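Local coordinates for putative branched-chain amino acid ABC transporter, periplasmic branched-chain amino acid-binding protein (Pseudomonas protegens Pf-5, PDB 4RU0) that probably binds branched-chain amino acids or a related small solute in the periplasm and hands it to an ABC transporter of the inner membrane, at residues F36-Y41 / A55-Y60; F151-T156 / A334-E339; G285-T290 / T408-W413; K75-E80 / N99-A104. All blocks are in the same frame, centred on the assembly; numbering follows the deposited sequence.

Contact 1: F36-Y41 / A55-Y60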
loop_
_atom_site.group_PDB
_atom_site.type_symbol
_atom_site.label_atom_id
_atom_site.label_comp_id
_atom_site.label_asym_id
_atom_site.label_seq_id
_atom_site.Cartn_x
_atom_site.Cartn_y
_atom_site.Cartn_z
ATOM N N PHE A 36 0.091 -9.770 -17.866
ATOM C CA PHE A 36 0.174 -8.904 -16.702
ATOM C C PHE A 36 -0.469 -7.565 -17.027
ATOM O O PHE A 36 0.199 -6.665 -17.533
ATOM C CB PHE A 36 1.631 -8.709 -16.285
ATOM C CG PHE A 36 1.813 -8.394 -14.831
ATOM C CD1 PHE A 36 2.266 -9.369 -13.953
ATOM C CD2 PHE A 36 1.540 -7.124 -14.340
ATOM C CE1 PHE A 36 2.444 -9.085 -12.613
ATOM C CE2 PHE A 36 1.711 -6.831 -12.998
ATOM C CZ PHE A 36 2.165 -7.813 -12.132
ATOM N N PRO A 37 -1.776 -7.433 -16.752
ATOM C CA PRO A 37 -2.496 -6.200 -17.076
ATOM C C PRO A 37 -1.963 -5.011 -16.278
ATOM O O PRO A 37 -1.681 -5.142 -15.083
ATOM C CB PRO A 37 -3.943 -6.528 -16.693
ATOM C CG PRO A 37 -3.831 -7.608 -15.676
ATOM C CD PRO A 37 -2.635 -8.415 -16.069
ATOM N N LEU A 38 -1.809 -3.870 -16.943
ATOM C CA LEU A 38 -1.318 -2.667 -16.283
ATOM C C LEU A 38 -2.303 -1.511 -16.436
ATOM O O LEU A 38 -2.425 -0.923 -17.509
ATOM C CB LEU A 38 0.053 -2.270 -16.833
ATOM C CG LEU A 38 1.184 -3.254 -16.523
ATOM C CD1 LEU A 38 2.509 -2.740 -17.058
ATOM C CD2 LEU A 38 1.272 -3.521 -15.024
ATOM N N ALA A 39 -3.012 -1.205 -15.354
ATOM C CA ALA A 39 -3.951 -0.090 -15.335
ATOM C C ALA A 39 -3.236 1.164 -14.845
ATOM O O ALA A 39 -2.961 1.308 -13.653
ATOM C CB ALA A 39 -5.154 -0.410 -14.452
ATOM N N THR A 40 -2.928 2.065 -15.771
ATOM C CA THR A 40 -2.053 3.193 -15.465
ATOM C C THR A 40 -2.657 4.527 -15.872
ATOM O O THR A 40 -3.538 4.584 -16.733
ATOM C CB THR A 40 -0.687 3.047 -16.172
ATOM O OG1 THR A 40 -0.879 3.089 -17.592
ATOM C CG2 THR A 40 -0.013 1.734 -15.790
ATOM N N TYR A 41 -2.181 5.599 -15.245
ATOM C CA TYR A 41 -2.521 6.942 -15.687
ATOM C C TYR A 41 -1.263 7.711 -16.077
ATOM O O TYR A 41 -0.298 7.769 -15.317
ATOM C CB TYR A 41 -3.309 7.708 -14.610
ATOM C CG TYR A 41 -2.844 7.507 -13.182
ATOM C CD1 TYR A 41 -1.836 8.296 -12.636
ATOM C CD2 TYR A 41 -3.439 6.552 -12.365
ATOM C CE1 TYR A 41 -1.421 8.122 -11.326
ATOM C CE2 TYR A 41 -3.030 6.371 -11.057
ATOM C CZ TYR A 41 -2.021 7.158 -10.541
ATOM O OH TYR A 41 -1.613 6.973 -9.241
ATOM N N ALA A 55 6.787 2.707 -14.061
ATOM C CA ALA A 55 8.157 2.410 -14.461
ATOM C C ALA A 55 8.786 1.377 -13.530
ATOM O O ALA A 55 9.616 0.571 -13.955
ATOM C CB ALA A 55 8.989 3.680 -14.486
ATOM N N GLY A 56 8.381 1.401 -12.263
ATOM C CA GLY A 56 8.834 0.413 -11.298
ATOM C C GLY A 56 8.301 -0.974 -11.617
ATOM O O GLY A 56 9.043 -1.958 -11.578
HETATM N N MSE A 57 7.013 -1.046 -11.896
HETATM C CA MSE A 57 6.407 -2.294 -12.256
HETATM C C MSE A 57 6.977 -2.813 -13.547
HETATM O O MSE A 57 7.317 -3.996 -13.641
HETATM C CB MSE A 57 4.928 -2.006 -12.435
HETATM C CG MSE A 57 4.154 -2.141 -11.135
HETATM SE SE MSE A 57 2.332 -1.501 -11.411
HETATM C CE MSE A 57 1.482 -3.119 -10.742
ATOM N N ILE A 58 7.112 -1.953 -14.539
ATOM C CA ILE A 58 7.616 -2.409 -15.809
ATOM C C ILE A 58 9.056 -2.920 -15.721
ATOM O O ILE A 58 9.346 -4.001 -16.204
ATOM C CB ILE A 58 7.499 -1.304 -16.877
ATOM C CG1 ILE A 58 6.033 -1.017 -17.182
ATOM C CG2 ILE A 58 8.194 -1.720 -18.157
ATOM C CD1 ILE A 58 5.775 0.343 -17.784
ATOM N N ASP A 59 9.934 -2.179 -15.055
ATOM C CA ASP A 59 11.330 -2.569 -15.016
ATOM C C ASP A 59 11.479 -3.888 -14.310
ATOM O O ASP A 59 12.256 -4.726 -14.728
ATOM C CB ASP A 59 12.216 -1.490 -14.403
ATOM C CG ASP A 59 12.303 -0.264 -15.264
ATOM O OD1 ASP A 59 12.724 0.803 -14.781
ATOM O OD2 ASP A 59 11.942 -0.355 -16.443
ATOM N N TYR A 60 10.737 -4.083 -13.232
ATOM C CA TYR A 60 10.804 -5.361 -12.540
ATOM C C TYR A 60 10.295 -6.510 -13.411
ATOM O O TYR A 60 10.812 -7.621 -13.336
ATOM C CB TYR A 60 10.138 -5.338 -11.176
ATOM C CG TYR A 60 10.350 -6.619 -10.431
ATOM C CD1 TYR A 60 11.600 -6.977 -9.979
ATOM C CD2 TYR A 60 9.314 -7.489 -10.211
ATOM C CE1 TYR A 60 11.804 -8.160 -9.304
ATOM C CE2 TYR A 60 9.514 -8.674 -9.544
ATOM C CZ TYR A 60 10.763 -9.001 -9.093
ATOM O OH TYR A 60 10.959 -10.180 -8.436
#
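F36 N donates to V77 O of the adjacent strand, and the F36 side chain points to helix 47-67. The selenomethionine M57 answers from that helix: its terminal methyl arrives at the rim of the phenyl ring, near the ring plane, with M57 CE 4.3 Å from F36 CE2. L38, two residues further along the same side of the strand, divides its branches between two helix residues. Its CD2 lies 4.3 Å from the selenium SE of M57, while L38 CD1 meets I58 CG1 at 3.9 Å. A chi1 of -66° sets CG of L38 anti to the carbonyl carbon, which points the fork at the helix, one methyl toward each residue. This is the first half of a beta-alpha-beta crossover, strand 34-40 to helix 47-67 to strand 76-82, within the alpha/beta fold of the leucine-binding protein family. The strand and helix segments run nearly antiparallel, at 162°, with their axes 10.7 Å apart. All four side chains are buried, and no hydrogen bond spans the interface. Past the strand end, Y41 lines the ligand pocket, and its OH makes a weak hydrogen bond to the bound pentaoxaheptadecane.

Contact 2: F151-T156 / A334-E339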
loop_
_atom_site.group_PDB
_atom_site.type_symbol
_atom_site.label_atom_id
_atom_site.label_comp_id
_atom_site.label_asym_id
_atom_site.label_seq_id
_atom_site.Cartn_x
_atom_site.Cartn_y
_atom_site.Cartn_z
ATOM N N PHE A 151 -8.023 -8.616 -2.434
ATOM C CA PHE A 151 -6.815 -8.735 -1.615
ATOM C C PHE A 151 -6.179 -7.388 -1.249
ATOM O O PHE A 151 -5.364 -6.857 -2.008
ATOM C CB PHE A 151 -5.767 -9.595 -2.337
ATOM C CG PHE A 151 -6.144 -11.046 -2.469
ATOM C CD1 PHE A 151 -5.624 -11.992 -1.596
ATOM C CD2 PHE A 151 -7.007 -11.468 -3.473
ATOM C CE1 PHE A 151 -5.959 -13.333 -1.719
ATOM C CE2 PHE A 151 -7.349 -12.806 -3.598
ATOM C CZ PHE A 151 -6.823 -13.741 -2.722
ATOM N N PRO A 152 -6.491 -6.858 -0.080
ATOM C CA PRO A 152 -5.830 -5.638 0.372
ATOM C C PRO A 152 -4.488 -5.996 1.009
ATOM O O PRO A 152 -4.335 -6.017 2.207
ATOM C CB PRO A 152 -6.791 -5.112 1.413
ATOM C CG PRO A 152 -7.361 -6.323 2.004
ATOM C CD PRO A 152 -7.418 -7.364 0.933
ATOM N N VAL A 153 -3.530 -6.309 0.158
ATOM C CA VAL A 153 -2.266 -6.903 0.557
ATOM C C VAL A 153 -1.276 -6.034 1.320
ATOM O O VAL A 153 -1.106 -4.860 1.040
ATOM C CB VAL A 153 -1.534 -7.539 -0.634
ATOM C CG1 VAL A 153 -0.622 -8.637 -0.141
ATOM C CG2 VAL A 153 -2.521 -8.126 -1.607
HETATM N N MSE A 154 -0.605 -6.687 2.256
HETATM C CA MSE A 154 0.475 -6.134 3.045
HETATM C C MSE A 154 0.090 -5.217 4.172
HETATM O O MSE A 154 0.507 -5.462 5.308
HETATM C CB MSE A 154 1.400 -5.399 2.102
HETATM C CG MSE A 154 2.833 -5.746 2.426
HETATM SE SE MSE A 154 3.915 -5.096 0.951
HETATM C CE MSE A 154 4.064 -6.835 0.072
ATOM N N LEU A 155 -0.626 -4.146 3.894
ATOM C CA LEU A 155 -1.040 -3.274 4.957
ATOM C C LEU A 155 -2.421 -2.705 4.779
ATOM O O LEU A 155 -2.659 -1.970 3.865
ATOM C CB LEU A 155 -0.020 -2.144 5.110
ATOM C CG LEU A 155 -0.118 -1.338 6.394
ATOM C CD1 LEU A 155 0.177 -2.206 7.589
ATOM C CD2 LEU A 155 0.808 -0.157 6.351
ATOM N N THR A 156 -3.310 -2.994 5.701
ATOM C CA THR A 156 -4.577 -2.299 5.765
ATOM C C THR A 156 -4.477 -1.137 6.730
ATOM O O THR A 156 -3.641 -1.123 7.600
ATOM C CB THR A 156 -5.723 -3.201 6.209
ATOM O OG1 THR A 156 -5.514 -3.621 7.552
ATOM C CG2 THR A 156 -5.824 -4.403 5.312
ATOM N N ALA A 334 4.663 -5.135 -8.143
ATOM C CA ALA A 334 4.932 -6.114 -9.186
ATOM C C ALA A 334 5.451 -7.429 -8.612
ATOM O O ALA A 334 5.131 -8.503 -9.117
ATOM C CB ALA A 334 5.925 -5.552 -10.190
ATOM N N ALA A 335 6.251 -7.341 -7.556
ATOM C CA ALA A 335 6.866 -8.523 -6.968
ATOM C C ALA A 335 5.831 -9.428 -6.303
ATOM O O ALA A 335 5.942 -10.658 -6.349
ATOM C CB ALA A 335 7.930 -8.119 -5.966
ATOM N N VAL A 336 4.830 -8.809 -5.686
ATOM C CA VAL A 336 3.777 -9.543 -4.995
ATOM C C VAL A 336 3.026 -10.441 -5.971
ATOM O O VAL A 336 2.805 -11.621 -5.703
ATOM C CB VAL A 336 2.794 -8.586 -4.301
ATOM C CG1 VAL A 336 1.538 -9.319 -3.856
ATOM C CG2 VAL A 336 3.465 -7.925 -3.119
ATOM N N ALA A 337 2.657 -9.874 -7.110
ATOM C CA ALA A 337 1.971 -10.624 -8.144
ATOM C C ALA A 337 2.867 -11.734 -8.689
ATOM O O ALA A 337 2.424 -12.873 -8.849
ATOM C CB ALA A 337 1.527 -9.694 -9.258
ATOM N N VAL A 338 4.126 -11.396 -8.955
ATOM C CA VAL A 338 5.104 -12.355 -9.473
ATOM C C VAL A 338 5.284 -13.553 -8.539
ATOM O O VAL A 338 5.292 -14.698 -8.989
ATOM C CB VAL A 338 6.472 -11.681 -9.715
ATOM C CG1 VAL A 338 7.558 -12.723 -9.923
ATOM C CG2 VAL A 338 6.398 -10.747 -10.909
ATOM N N GLU A 339 5.413 -13.291 -7.242
ATOM C CA GLU A 339 5.547 -14.367 -6.265
ATOM C C GLU A 339 4.263 -15.184 -6.140
ATOM O O GLU A 339 4.307 -16.394 -5.912
ATOM C CB GLU A 339 5.944 -13.806 -4.898
ATOM C CG GLU A 339 7.362 -13.267 -4.851
ATOM C CD GLU A 339 8.401 -14.316 -5.222
ATOM O OE1 GLU A 339 9.212 -14.043 -6.134
ATOM O OE2 GLU A 339 8.407 -15.407 -4.606
#
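The linker that carries M154 and V153 past V336 runs from strand 150-151 to helix 157-172 and is probably one of the crossings between the two lobes, as in other periplasmic binding proteins of this family. Here it rests on helix 325-348. The linker chain is sharply folded: P152 is the centre of an inverse gamma turn, closed by a weak hydrogen bond from V153 N to F151 O at 2.9 Å, and M154, two residues after P152, has a positive phi of 77°. These turns bring the neighbouring side chains of V153 and M154 to the same helix residue. Backbone bonds from M154 to E392 and G395 tie the linker to a third part of the chain. T156 then takes the N-cap position of the next helix, its OG1 reaching S159 N in a weak hydrogen bond. Across the interface V336 alone represents the helix, and the contact is wholly apolar and buried. The selenomethionine M154 bends at its last torsion (chi3 -99°), which turns its methyl to the valine; the two side chains pass each other pointing in opposite directions. L384 touches both of them. V336 uses its two branches differently: CG1, anti to its own backbone N, stands 4.4 Å from V153 CG1, while CG2 is pressed closely against M154, with V336 CG2 only 3.4 Å from M154 CE.

Contact 3: G285-T290 / T408-W413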
loop_
_atom_site.group_PDB
_atom_site.type_symbol
_atom_site.label_atom_id
_atom_site.label_comp_id
_atom_site.label_asym_id
_atom_site.label_seq_id
_atom_site.Cartn_x
_atom_site.Cartn_y
_atom_site.Cartn_z
ATOM N N GLY A 285 12.183 17.267 9.502
ATOM C CA GLY A 285 11.954 16.444 10.676
ATOM C C GLY A 285 10.710 15.574 10.588
ATOM O O GLY A 285 10.555 14.624 11.359
ATOM N N TYR A 286 9.830 15.904 9.647
ATOM C CA TYR A 286 8.588 15.168 9.407
ATOM C C TYR A 286 8.784 13.660 9.318
ATOM O O TYR A 286 9.666 13.185 8.603
ATOM C CB TYR A 286 7.940 15.684 8.124
ATOM C CG TYR A 286 6.680 14.971 7.685
ATOM C CD1 TYR A 286 5.466 15.201 8.321
ATOM C CD2 TYR A 286 6.700 14.090 6.615
ATOM C CE1 TYR A 286 4.308 14.558 7.910
ATOM C CE2 TYR A 286 5.550 13.447 6.194
ATOM C CZ TYR A 286 4.359 13.683 6.843
ATOM O OH TYR A 286 3.217 13.044 6.420
ATOM N N LEU A 287 7.972 12.914 10.062
ATOM C CA LEU A 287 8.003 11.455 10.002
ATOM C C LEU A 287 6.896 10.913 9.096
ATOM O O LEU A 287 5.855 11.556 8.917
ATOM C CB LEU A 287 7.858 10.851 11.397
ATOM C CG LEU A 287 8.868 11.299 12.454
ATOM C CD1 LEU A 287 8.680 10.521 13.748
ATOM C CD2 LEU A 287 10.277 11.143 11.925
ATOM N N ALA A 288 7.113 9.726 8.535
ATOM C CA ALA A 288 6.075 9.067 7.747
ATOM C C ALA A 288 6.221 7.553 7.793
ATOM O O ALA A 288 7.335 7.033 7.864
ATOM C CB ALA A 288 6.109 9.558 6.310
ATOM N N LEU A 289 5.090 6.853 7.767
ATOM C CA LEU A 289 5.086 5.396 7.692
ATOM C C LEU A 289 5.181 4.951 6.235
ATOM O O LEU A 289 4.691 5.636 5.337
ATOM C CB LEU A 289 3.820 4.822 8.341
ATOM C CG LEU A 289 3.599 5.108 9.827
ATOM C CD1 LEU A 289 2.156 4.814 10.226
ATOM C CD2 LEU A 289 4.554 4.302 10.679
ATOM N N THR A 290 5.806 3.804 5.996
ATOM C CA THR A 290 5.888 3.265 4.640
ATOM C C THR A 290 6.028 1.748 4.641
ATOM O O THR A 290 6.717 1.184 5.494
ATOM C CB THR A 290 7.074 3.871 3.855
ATOM O OG1 THR A 290 7.136 3.289 2.547
ATOM C CG2 THR A 290 8.387 3.609 4.573
ATOM N N THR A 408 15.137 9.306 5.468
ATOM C CA THR A 408 16.063 8.473 6.220
ATOM C C THR A 408 15.287 7.471 7.070
ATOM O O THR A 408 14.460 7.861 7.894
ATOM C CB THR A 408 16.982 9.326 7.138
ATOM O OG1 THR A 408 17.733 10.254 6.345
ATOM C CG2 THR A 408 17.942 8.440 7.917
ATOM N N LEU A 409 15.547 6.184 6.871
ATOM C CA LEU A 409 14.916 5.161 7.696
ATOM C C LEU A 409 15.381 5.282 9.144
ATOM O O LEU A 409 16.579 5.261 9.418
ATOM C CB LEU A 409 15.219 3.765 7.153
ATOM C CG LEU A 409 14.503 3.412 5.851
ATOM C CD1 LEU A 409 14.975 2.069 5.301
ATOM C CD2 LEU A 409 13.001 3.404 6.079
ATOM N N ILE A 410 14.434 5.421 10.066
ATOM C CA ILE A 410 14.773 5.518 11.481
ATOM C C ILE A 410 14.117 4.424 12.316
ATOM O O ILE A 410 14.033 4.536 13.536
ATOM C CB ILE A 410 14.379 6.886 12.067
ATOM C CG1 ILE A 410 12.870 7.093 11.979
ATOM C CG2 ILE A 410 15.114 8.010 11.349
ATOM C CD1 ILE A 410 12.396 8.374 12.624
ATOM N N SER A 411 13.646 3.366 11.662
ATOM C CA SER A 411 13.110 2.223 12.391
ATOM C C SER A 411 13.227 0.944 11.586
ATOM O O SER A 411 13.365 0.974 10.364
ATOM C CB SER A 411 11.641 2.454 12.771
ATOM O OG SER A 411 10.764 1.926 11.788
ATOM N N GLU A 412 13.167 -0.183 12.286
ATOM C CA GLU A 412 13.005 -1.476 11.640
ATOM C C GLU A 412 11.545 -1.653 11.256
ATOM O O GLU A 412 10.749 -0.713 11.353
ATOM C CB GLU A 412 13.441 -2.612 12.565
ATOM C CG GLU A 412 14.722 -2.341 13.325
ATOM C CD GLU A 412 15.942 -2.360 12.434
ATOM O OE1 GLU A 412 15.869 -2.945 11.330
ATOM O OE2 GLU A 412 16.978 -1.790 12.840
ATOM N N TRP A 413 11.189 -2.860 10.832
ATOM C CA TRP A 413 9.794 -3.168 10.589
ATOM C C TRP A 413 9.051 -3.220 11.917
ATOM O O TRP A 413 9.417 -3.970 12.822
ATOM C CB TRP A 413 9.643 -4.488 9.831
ATOM C CG TRP A 413 10.147 -4.437 8.419
ATOM C CD1 TRP A 413 11.335 -4.923 7.959
ATOM C CD2 TRP A 413 9.483 -3.861 7.286
ATOM N NE1 TRP A 413 11.453 -4.691 6.611
ATOM C CE2 TRP A 413 10.330 -4.042 6.173
ATOM C CE3 TRP A 413 8.257 -3.212 7.105
ATOM C CZ2 TRP A 413 9.989 -3.598 4.894
ATOM C CZ3 TRP A 413 7.919 -2.771 5.833
ATOM C CH2 TRP A 413 8.780 -2.970 4.744
#
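L287 lays its CD2 methyl against the end of I410, 3.6 Å from I410 CD1, the two side chains crossing at about a right angle. I410 reaches this far because its CG1 occupies the crowded position between backbone N and carbonyl carbon (chi1 62°), from which the extended ethyl arm swings over to the leucine. R171 and Y167 of helix 157-172 touch L287 and I410 respectively, so this helix packs over the same face. The two segments belong to the large mixed sheet, but they are not adjacent in it: strand 396-402 runs antiparallel between strands 287-290 and 407-415. That intervening strand explains why the closest alpha carbons, L287 CA and I410 CA, are still 9.1 Å apart, and why the touching parts run in roughly the same direction, 31° apart. Strand 407-415 is itself broken by a bulge or short loop. Next to I410, S411 OG donates to E412 O at 2.7 Å, lying in the carbonyl plane on a lone pair with a C=O...O angle of 139°; the same hydroxyl is also hydrogen-bonded to V399 N of the middle strand. Further along, the indole of W413 comes obliquely to the backbone of T290, W413 CZ3 being 4.1 Å from T290 O. R398 makes a cation-pi interaction with this indole, while T290 OG1 is engaged by Y292 N.

Contact 4: K75-E80 / N99-A104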
loop_
_atom_site.group_PDB
_atom_site.type_symbol
_atom_site.label_atom_id
_atom_site.label_comp_id
_atom_site.label_asym_id
_atom_site.label_seq_id
_atom_site.Cartn_x
_atom_site.Cartn_y
_atom_site.Cartn_z
ATOM N N LYS A 75 7.333 -16.771 -19.813
ATOM C CA LYS A 75 7.576 -15.367 -20.123
ATOM C C LYS A 75 6.380 -14.497 -19.747
ATOM O O LYS A 75 5.239 -14.963 -19.711
ATOM C CB LYS A 75 7.907 -15.201 -21.608
ATOM C CG LYS A 75 9.160 -15.953 -22.049
ATOM C CD LYS A 75 9.366 -15.866 -23.560
ATOM C CE LYS A 75 10.605 -16.640 -24.005
ATOM N NZ LYS A 75 10.842 -16.507 -25.470
ATOM N N LEU A 76 6.655 -13.228 -19.467
ATOM C CA LEU A 76 5.623 -12.287 -19.051
ATOM C C LEU A 76 5.332 -11.279 -20.156
ATOM O O LEU A 76 6.248 -10.694 -20.730
ATOM C CB LEU A 76 6.049 -11.552 -17.776
ATOM C CG LEU A 76 5.735 -12.167 -16.408
ATOM C CD1 LEU A 76 6.023 -13.658 -16.379
ATOM C CD2 LEU A 76 6.532 -11.458 -15.325
ATOM N N VAL A 77 4.055 -11.079 -20.457
ATOM C CA VAL A 77 3.671 -10.061 -21.424
ATOM C C VAL A 77 2.731 -9.072 -20.743
ATOM O O VAL A 77 1.865 -9.466 -19.964
ATOM C CB VAL A 77 3.008 -10.684 -22.684
ATOM C CG1 VAL A 77 1.822 -11.549 -22.303
ATOM C CG2 VAL A 77 2.601 -9.605 -23.677
ATOM N N TRP A 78 2.918 -7.786 -21.016
ATOM C CA TRP A 78 2.093 -6.766 -20.390
ATOM C C TRP A 78 1.653 -5.697 -21.381
ATOM O O TRP A 78 2.271 -5.511 -22.431
ATOM C CB TRP A 78 2.840 -6.113 -19.226
ATOM C CG TRP A 78 4.115 -5.428 -19.624
ATOM C CD1 TRP A 78 4.263 -4.128 -20.019
ATOM C CD2 TRP A 78 5.424 -6.008 -19.656
ATOM N NE1 TRP A 78 5.583 -3.865 -20.299
ATOM C CE2 TRP A 78 6.316 -5.002 -20.082
ATOM C CE3 TRP A 78 5.929 -7.279 -19.364
ATOM C CZ2 TRP A 78 7.682 -5.229 -20.225
ATOM C CZ3 TRP A 78 7.286 -7.503 -19.505
ATOM C CH2 TRP A 78 8.147 -6.482 -19.932
ATOM N N GLN A 79 0.574 -5.003 -21.032
ATOM C CA GLN A 79 0.067 -3.902 -21.837
ATOM C C GLN A 79 -0.580 -2.864 -20.933
ATOM O O GLN A 79 -1.160 -3.199 -19.902
ATOM C CB GLN A 79 -0.938 -4.400 -22.882
ATOM C CG GLN A 79 -1.298 -3.352 -23.933
ATOM C CD GLN A 79 -2.240 -3.878 -25.000
ATOM O OE1 GLN A 79 -3.099 -4.718 -24.731
ATOM N NE2 GLN A 79 -2.081 -3.383 -26.222
ATOM N N GLU A 80 -0.468 -1.600 -21.320
ATOM C CA GLU A 80 -1.026 -0.514 -20.534
ATOM C C GLU A 80 -2.373 -0.055 -21.066
ATOM O O GLU A 80 -2.591 0.011 -22.276
ATOM C CB GLU A 80 -0.059 0.669 -20.504
ATOM C CG GLU A 80 0.712 0.803 -19.211
ATOM C CD GLU A 80 1.813 1.842 -19.296
ATOM O OE1 GLU A 80 1.595 2.990 -18.849
ATOM O OE2 GLU A 80 2.900 1.509 -19.810
ATOM N N ASN A 99 -10.351 -10.698 -20.035
ATOM C CA ASN A 99 -10.366 -11.896 -20.863
ATOM C C ASN A 99 -8.992 -12.259 -21.412
ATOM O O ASN A 99 -8.839 -13.283 -22.077
ATOM C CB ASN A 99 -11.360 -11.730 -22.007
ATOM C CG ASN A 99 -12.790 -11.780 -21.532
ATOM O OD1 ASN A 99 -13.195 -12.719 -20.843
ATOM N ND2 ASN A 99 -13.561 -10.755 -21.872
ATOM N N GLY A 100 -7.997 -11.423 -21.127
ATOM C CA GLY A 100 -6.631 -11.688 -21.533
ATOM C C GLY A 100 -6.165 -10.803 -22.672
ATOM O O GLY A 100 -6.898 -9.921 -23.115
ATOM N N LEU A 101 -4.940 -11.032 -23.141
ATOM C CA LEU A 101 -4.394 -10.288 -24.274
ATOM C C LEU A 101 -3.827 -11.229 -25.331
ATOM O O LEU A 101 -2.794 -11.864 -25.114
ATOM C CB LEU A 101 -3.307 -9.310 -23.819
ATOM C CG LEU A 101 -2.565 -8.604 -24.961
ATOM C CD1 LEU A 101 -3.517 -7.738 -25.776
ATOM C CD2 LEU A 101 -1.387 -7.782 -24.451
ATOM N N ASP A 102 -4.517 -11.309 -26.470
ATOM C CA ASP A 102 -4.100 -12.136 -27.604
ATOM C C ASP A 102 -3.799 -13.572 -27.190
ATOM O O ASP A 102 -2.825 -14.162 -27.653
ATOM C CB ASP A 102 -2.877 -11.523 -28.293
ATOM C CG ASP A 102 -3.177 -10.172 -28.924
ATOM O OD1 ASP A 102 -4.263 -10.024 -29.521
ATOM O OD2 ASP A 102 -2.326 -9.260 -28.822
ATOM N N GLY A 103 -4.635 -14.125 -26.313
ATOM C CA GLY A 103 -4.470 -15.492 -25.847
ATOM C C GLY A 103 -3.980 -15.623 -24.412
ATOM O O GLY A 103 -4.424 -16.513 -23.678
ATOM N N ALA A 104 -3.066 -14.746 -24.005
ATOM C CA ALA A 104 -2.469 -14.818 -22.669
ATOM C C ALA A 104 -3.461 -14.411 -21.577
ATOM O O ALA A 104 -4.003 -13.309 -21.616
ATOM C CB ALA A 104 -1.231 -13.948 -22.602
#
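L101 is the centre of this contact, packed between V77 and Q79 and giving up more surface than any other residue of the two segments, whereas Q79 lies on the solvent side although its amide rests on the leucine. The amide oxygen sits over the fork, Q79 OE1 being 3.2 Å from L101 CD1 and 3.5 Å from L101 CD2. Q79 extends with CG anti to the backbone N (chi1 -169°) and crosses L101 at about a right angle. This is van der Waals contact of a polar atom with methyls, and no hydrogen bond joins the segments. V77 CG2 stands 4.5 Å from L101 CD2, and V77 CG1 3.9 Å from CB of the buried A104. V77 and Q79 project from strand 76-82, the last element of a beta-alpha-beta unit, while L101 to A104 form a type I' turn in the loop after helix 87-97. The turn is closed in both directions, L101 N to A104 O at 2.9 Å and A104 N to L101 O at 3.1 Å. Replacing L101 with alanine removes both methyls, which would probably open a gap beside V77 and set the Q79 amide free to turn. F35 packs on both L101 and A104. On the outer side, D102 and G103 at the turn's apex are exposed.

How the contacts relate
Contacts 1 and 4 share the parallel pair of strands 34-40 and 76-82, their centres 12 Å apart; T40 OG1 and E80 OE1, 2.8 Å apart, are hydrogen-bonded between them. Contact 2 adjoins contact 1 through helix 325-348: F36 CZ lies 3.5 Å from A337 CB, and Y60 CE2 3.7 Å from A335 CA. Contact 3 stands apart, in the large sheet, its centre 38 Å from that of contact 4. Y41 of contact 1 reaches the bound pentaoxaheptadecane, whereas the side chain of M57 is about 9 Å from it and those of V153 and T290 about 13 Å. Y41 lines this pocket with Y192, W243 and W269.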